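Local coordinates for protein rhodopsin (Todarodes pacificus, PDB 2Z73) that senses light through bound retinal, whose isomerization from 11-cis to all-trans switches on G-protein signalling to phospholipase C in squid vision, at residues Ile129-Asp132 / Arg133-Ile137; Thr178-Val182 / Leu183-Ser187. All blocks are in the same frame, centred on the assembly; numbering follows the deposited sequence.

Contact 1. Residues Ile129-Asp132 / Arg133-Ile137. With BOG (octyl beta-D-glucopyranoside), chain C.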
loop_
_atom_site.group_PDB
_atom_site.type_symbol
_atom_site.label_atom_id
_atom_site.label_comp_id
_atom_site.label_asym_id
_atom_site.label_seq_id
_atom_site.Cartn_x
_atom_site.Cartn_y
_atom_site.Cartn_z
ATOM N N ILE A 129 -2.400 -10.818 0.016
ATOM C CA ILE A 129 -1.883 -11.129 1.331
ATOM C C ILE A 129 -3.027 -11.537 2.241
ATOM O O ILE A 129 -2.873 -12.418 3.087
ATOM C CB ILE A 129 -1.161 -9.931 1.962
ATOM C CG1 ILE A 129 0.056 -9.552 1.117
ATOM C CG2 ILE A 129 -0.726 -10.284 3.386
ATOM C CD1 ILE A 129 0.790 -8.305 1.607
ATOM N N SER A 130 -4.178 -10.898 2.058
ATOM C CA SER A 130 -5.351 -11.199 2.870
ATOM C C SER A 130 -5.858 -12.598 2.540
ATOM O O SER A 130 -6.490 -13.254 3.373
ATOM C CB SER A 130 -6.460 -10.181 2.606
ATOM O OG SER A 130 -7.001 -10.353 1.308
ATOM N N ILE A 131 -5.578 -13.050 1.322
ATOM C CA ILE A 131 -6.000 -14.370 0.884
ATOM C C ILE A 131 -5.131 -15.429 1.542
ATOM O O ILE A 131 -5.623 -16.460 2.014
ATOM C CB ILE A 131 -5.893 -14.496 -0.632
ATOM C CG1 ILE A 131 -6.857 -13.509 -1.292
ATOM C CG2 ILE A 131 -6.195 -15.904 -1.059
ATOM C CD1 ILE A 131 -6.830 -13.543 -2.798
ATOM N N ASP A 132 -3.827 -15.173 1.565
ATOM C CA ASP A 132 -2.890 -16.099 2.186
ATOM C C ASP A 132 -3.278 -16.238 3.648
ATOM O O ASP A 132 -3.297 -17.339 4.186
ATOM C CB ASP A 132 -1.463 -15.573 2.067
ATOM C CG ASP A 132 -0.495 -16.329 2.935
ATOM O OD1 ASP A 132 -0.059 -15.777 3.959
ATOM O OD2 ASP A 132 -0.177 -17.478 2.593
ATOM N N ARG A 133 -3.586 -15.109 4.280
ATOM C CA ARG A 133 -3.982 -15.108 5.679
ATOM C C ARG A 133 -5.206 -16.003 5.891
ATOM O O ARG A 133 -5.273 -16.761 6.858
ATOM C CB ARG A 133 -4.280 -13.686 6.146
ATOM C CG ARG A 133 -3.054 -12.786 6.267
ATOM C CD ARG A 133 -2.006 -13.349 7.220
ATOM N NE ARG A 133 -1.268 -14.458 6.611
ATOM C CZ ARG A 133 -0.445 -15.278 7.261
ATOM N NH1 ARG A 133 -0.231 -15.139 8.566
ATOM N NH2 ARG A 133 0.159 -16.250 6.604
ATOM N N TYR A 134 -6.166 -15.917 4.977
ATOM C CA TYR A 134 -7.369 -16.732 5.064
ATOM C C TYR A 134 -7.073 -18.222 4.920
ATOM O O TYR A 134 -7.748 -19.044 5.531
ATOM C CB TYR A 134 -8.375 -16.318 3.989
ATOM C CG TYR A 134 -9.455 -17.351 3.741
ATOM C CD1 TYR A 134 -9.482 -18.098 2.563
ATOM C CD2 TYR A 134 -10.444 -17.587 4.691
ATOM C CE1 TYR A 134 -10.472 -19.051 2.340
ATOM C CE2 TYR A 134 -11.432 -18.533 4.481
ATOM C CZ TYR A 134 -11.441 -19.262 3.304
ATOM O OH TYR A 134 -12.424 -20.207 3.104
ATOM N N ASN A 135 -6.080 -18.571 4.104
ATOM C CA ASN A 135 -5.736 -19.978 3.907
ATOM C C ASN A 135 -4.986 -20.581 5.096
ATOM O O ASN A 135 -5.083 -21.778 5.360
ATOM C CB ASN A 135 -4.888 -20.163 2.648
ATOM C CG ASN A 135 -5.720 -20.208 1.386
ATOM O OD1 ASN A 135 -6.689 -20.960 1.299
ATOM N ND2 ASN A 135 -5.337 -19.410 0.392
ATOM N N VAL A 136 -4.233 -19.752 5.805
ATOM C CA VAL A 136 -3.479 -20.244 6.942
ATOM C C VAL A 136 -4.222 -20.057 8.262
ATOM O O VAL A 136 -4.095 -20.883 9.163
ATOM C CB VAL A 136 -2.080 -19.556 7.033
ATOM C CG1 VAL A 136 -2.232 -18.051 7.098
ATOM C CG2 VAL A 136 -1.329 -20.056 8.259
ATOM N N ILE A 137 -5.006 -18.986 8.371
ATOM C CA ILE A 137 -5.755 -18.701 9.591
ATOM C C ILE A 137 -7.268 -18.720 9.415
ATOM O O ILE A 137 -7.987 -19.096 10.326
ATOM C CB ILE A 137 -5.384 -17.321 10.178
ATOM C CG1 ILE A 137 -3.919 -17.305 10.609
ATOM C CG2 ILE A 137 -6.274 -17.009 11.371
ATOM C CD1 ILE A 137 -3.610 -18.263 11.747
HETATM C C1 BOG C . 5.355 -17.453 7.664
HETATM O O1 BOG C . 4.292 -16.639 7.408
HETATM C C2 BOG C . 5.565 -17.184 9.132
HETATM O O2 BOG C . 5.885 -15.770 9.427
HETATM C C3 BOG C . 6.691 -18.070 9.418
HETATM O O3 BOG C . 6.883 -17.845 10.768
HETATM C C4 BOG C . 6.305 -19.566 9.072
HETATM O O4 BOG C . 7.372 -20.419 9.347
HETATM C C5 BOG C . 6.096 -19.771 7.632
HETATM O O5 BOG C . 5.006 -18.894 7.370
HETATM C C6 BOG C . 5.694 -21.266 7.282
HETATM O O6 BOG C . 5.509 -21.398 5.772
HETATM C "C1'" BOG C . 4.664 -16.137 6.156
HETATM C "C2'" BOG C . 3.416 -15.559 5.711
HETATM C "C3'" BOG C . 3.812 -14.148 5.438
HETATM C "C4'" BOG C . 2.644 -13.461 5.868
HETATM C "C5'" BOG C . 2.814 -12.096 5.314
HETATM C "C6'" BOG C . 2.074 -11.321 6.260
HETATM C "C7'" BOG C . 2.303 -9.955 5.754
HETATM C "C8'" BOG C . 2.167 -9.189 6.951
#

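Contact 2. Residues Thr178-Val182 / Leu183-Ser187. With RET (retinal), chain D.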
loop_
_atom_site.group_PDB
_atom_site.type_symbol
_atom_site.label_atom_id
_atom_site.label_comp_id
_atom_site.label_asym_id
_atom_site.label_seq_id
_atom_site.Cartn_x
_atom_site.Cartn_y
_atom_site.Cartn_z
ATOM N N THR A 178 -3.489 14.807 -15.775
ATOM C CA THR A 178 -3.098 16.191 -15.920
ATOM C C THR A 178 -2.784 16.793 -14.560
ATOM O O THR A 178 -2.758 16.078 -13.557
ATOM C CB THR A 178 -4.237 16.980 -16.621
ATOM O OG1 THR A 178 -3.919 18.373 -16.639
ATOM C CG2 THR A 178 -5.556 16.761 -15.907
ATOM N N LEU A 179 -2.530 18.097 -14.529
ATOM C CA LEU A 179 -2.219 18.779 -13.277
ATOM C C LEU A 179 -3.460 18.948 -12.382
ATOM O O LEU A 179 -4.594 18.926 -12.855
ATOM C CB LEU A 179 -1.619 20.147 -13.586
ATOM C CG LEU A 179 -0.440 20.141 -14.567
ATOM C CD1 LEU A 179 -0.377 21.490 -15.286
ATOM C CD2 LEU A 179 0.875 19.832 -13.841
ATOM N N GLU A 180 -3.231 19.101 -11.083
ATOM C CA GLU A 180 -4.314 19.300 -10.131
ATOM C C GLU A 180 -3.850 20.302 -9.077
ATOM O O GLU A 180 -2.696 20.731 -9.087
ATOM C CB GLU A 180 -4.713 17.973 -9.461
ATOM C CG GLU A 180 -3.761 17.471 -8.381
ATOM C CD GLU A 180 -4.240 16.177 -7.761
ATOM O OE1 GLU A 180 -5.468 16.023 -7.619
ATOM O OE2 GLU A 180 -3.394 15.318 -7.403
ATOM N N GLY A 181 -4.762 20.681 -8.185
ATOM C CA GLY A 181 -4.434 21.615 -7.124
ATOM C C GLY A 181 -3.532 22.776 -7.489
ATOM O O GLY A 181 -3.875 23.588 -8.345
ATOM N N VAL A 182 -2.379 22.868 -6.836
ATOM C CA VAL A 182 -1.453 23.962 -7.100
ATOM C C VAL A 182 -0.669 23.764 -8.395
ATOM O O VAL A 182 0.233 24.543 -8.712
ATOM C CB VAL A 182 -0.479 24.154 -5.943
ATOM C CG1 VAL A 182 -1.234 24.592 -4.701
ATOM C CG2 VAL A 182 0.268 22.864 -5.680
ATOM N N LEU A 183 -1.006 22.703 -9.127
ATOM C CA LEU A 183 -0.379 22.431 -10.409
ATOM C C LEU A 183 1.103 22.057 -10.385
ATOM O O LEU A 183 1.853 22.481 -11.252
ATOM C CB LEU A 183 -0.574 23.654 -11.298
ATOM C CG LEU A 183 -2.004 24.187 -11.252
ATOM C CD1 LEU A 183 -2.135 25.416 -12.143
ATOM C CD2 LEU A 183 -2.966 23.092 -11.702
ATOM N N CYS A 184 1.528 21.271 -9.400
ATOM C CA CYS A 184 2.928 20.867 -9.311
ATOM C C CYS A 184 3.079 19.365 -9.188
ATOM O O CYS A 184 4.114 18.858 -8.775
ATOM C CB CYS A 184 3.634 21.573 -8.157
ATOM S SG CYS A 184 4.011 23.281 -8.561
ATOM N N ASN A 185 2.013 18.660 -9.523
ATOM C CA ASN A 185 2.046 17.214 -9.532
ATOM C C ASN A 185 0.888 16.833 -10.432
ATOM O O ASN A 185 0.044 17.670 -10.756
ATOM C CB ASN A 185 1.925 16.610 -8.122
ATOM C CG ASN A 185 0.519 16.636 -7.580
ATOM O OD1 ASN A 185 0.121 17.592 -6.917
ATOM N ND2 ASN A 185 -0.249 15.578 -7.858
ATOM N N CYS A 186 0.859 15.588 -10.873
ATOM C CA CYS A 186 -0.191 15.171 -11.773
ATOM C C CYS A 186 -1.037 14.060 -11.188
ATOM O O CYS A 186 -0.686 13.474 -10.175
ATOM C CB CYS A 186 0.443 14.768 -13.119
ATOM S SG CYS A 186 0.918 16.254 -14.085
ATOM N N SER A 187 -2.179 13.810 -11.813
ATOM C CA SER A 187 -3.105 12.772 -11.373
ATOM C C SER A 187 -4.101 12.594 -12.507
ATOM O O SER A 187 -3.916 13.164 -13.581
ATOM C CB SER A 187 -3.832 13.220 -10.103
ATOM O OG SER A 187 -4.633 12.173 -9.583
HETATM C C1 RET D . -8.830 6.161 -6.157
HETATM C C2 RET D . -9.444 5.697 -4.806
HETATM C C3 RET D . -8.446 5.364 -3.710
HETATM C C4 RET D . -7.350 4.391 -4.178
HETATM C C5 RET D . -6.730 4.793 -5.517
HETATM C C6 RET D . -7.376 5.594 -6.425
HETATM C C7 RET D . -6.743 6.001 -7.748
HETATM C C8 RET D . -5.679 6.908 -7.880
HETATM C C9 RET D . -4.906 7.357 -9.046
HETATM C C10 RET D . -3.941 8.230 -8.729
HETATM C C11 RET D . -2.924 8.864 -9.539
HETATM C C12 RET D . -1.965 9.754 -9.140
HETATM C C13 RET D . -1.662 10.492 -7.853
HETATM C C14 RET D . -0.539 11.266 -7.757
HETATM C C15 RET D . -0.184 12.027 -6.553
HETATM C C16 RET D . -9.774 5.772 -7.294
HETATM C C17 RET D . -8.848 7.724 -6.110
HETATM C C18 RET D . -5.356 4.190 -5.647
HETATM C C19 RET D . -5.201 6.810 -10.428
HETATM C C20 RET D . -2.674 10.323 -6.698
#

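Contact 1. Residues Ile129-Asp132 / Arg133-Ile137
Asp132 and Arg133 form a salt bridge at the cytoplasmic end of transmembrane helix 3. With Tyr134 they make up the D/ERY motif of class A G-protein-coupled receptors. The two charged side chains run side by side in the same direction. Carboxylate and guanidinium planes are turned only 24° from each other. Asp132 CG stands opposite the backbone N (chi1 168°), which brings OD1 alongside the guanidinium. Arg133 NH2 donates to the syn side of Asp132 OD1 at 2.7 Å, tilted out of the carboxylate plane. Arg133 NE reaches the same oxygen in a weak bond of 3.2 Å. The bends of the arginine chain at chi2 and chi3 return the guanidinium to the Asp132 carboxylate. Val136 CG1 lies off-centre over one guanidinium face. BOG C4' of the octyl glucoside lies over the centre of the opposite face, 3.8 Å from Arg133 CZ. The detergent tail goes on to Ile129, where CG2 is 3.9 Å from BOG C7'. Arg133 has a second acidic partner: NH1 makes a salt bridge with Glu256 OE2 of helix 246-286. This pair bridges the cytoplasmic ends of transmembrane helices 3 and 6, as in the ionic lock of inactive rhodopsin. With an alanine here, Asp132 and Glu256 would probably both lose their positive mate, and Val136 CG1 its guanidinium cover. Ile131 and Asn135 also lie side by side, on another flank of the helix. Asn135 OD1 is held by Arg139. The backbone bonds are helical, from Arg133 N to Ile129 O and from Tyr134 N to Ser130 O. Further on the helix widens into a pi-type turn at 134-137. Ile131 CG2 touches Asn135 ND2 at 3.9 Å.

Contact 2. Residues Thr178-Val182 / Leu183-Ser187
Thr178 and Ser187 form an antiparallel hydrogen-bonded pair in the extracellular beta hairpin that covers the retinal pocket. Two backbone hydrogen bonds join them: Thr178 N meets Ser187 O at 2.8 Å, and Ser187 N returns to Thr178 O. A type II' turn from Glu180 to Leu183 closes the hairpin, with Gly181 at positive phi. One tight part is polar and faces the chromophore. Asn185 ND2 donates to the anti lone pair of Glu180 OE2 at 3.2 Å, nearly straight at 163°. It also bonds to Cys186 O from above the carbonyl plane. Glu180 OE1 is taken by Tyr277 and Tyr190, so both carboxylate oxygens are held. Cys186 O lies 3.3 Å from RET C14. Ser187 OG is hydrogen-bonded to Tyr277 and lies 3.6 Å from RET C12. The leucines are closely packed as well. Leu179 CB rests on Leu183 CD2 at 3.7 Å, and Leu179 CD2 touches Cys186 SG, which is disulfide-bonded to Cys108 of helix 104-138. Val182 CG2 and Cys184 CB meet more loosely, at 4.4 Å, and partly exposed Thr178 is the more open end. The N-terminal loop covers Leu179 and Leu183, helix 31-61 meets Val182, and helix 294-306 brings Gln298 to Asn185.

Contacts 1 and 2 are both largely buried but lie on opposite sides of the chain's centre, about 38 Å apart between centres. Contact 1 is at the cytoplasmic end of the bundle, and contact 2 is in the extracellular loop region. Neither touches the other, yet helix 104-138 serves both: it carries contact 1 and is tied to contact 2 by a disulfide. Their chemistry follows their place. Contact 1 lies within a single helix and is built on paired charges, near the membrane surface and partly covered by detergent. Contact 2 is a hairpin with a network of neutral and acidic hydrogen-bonding groups beside retinal.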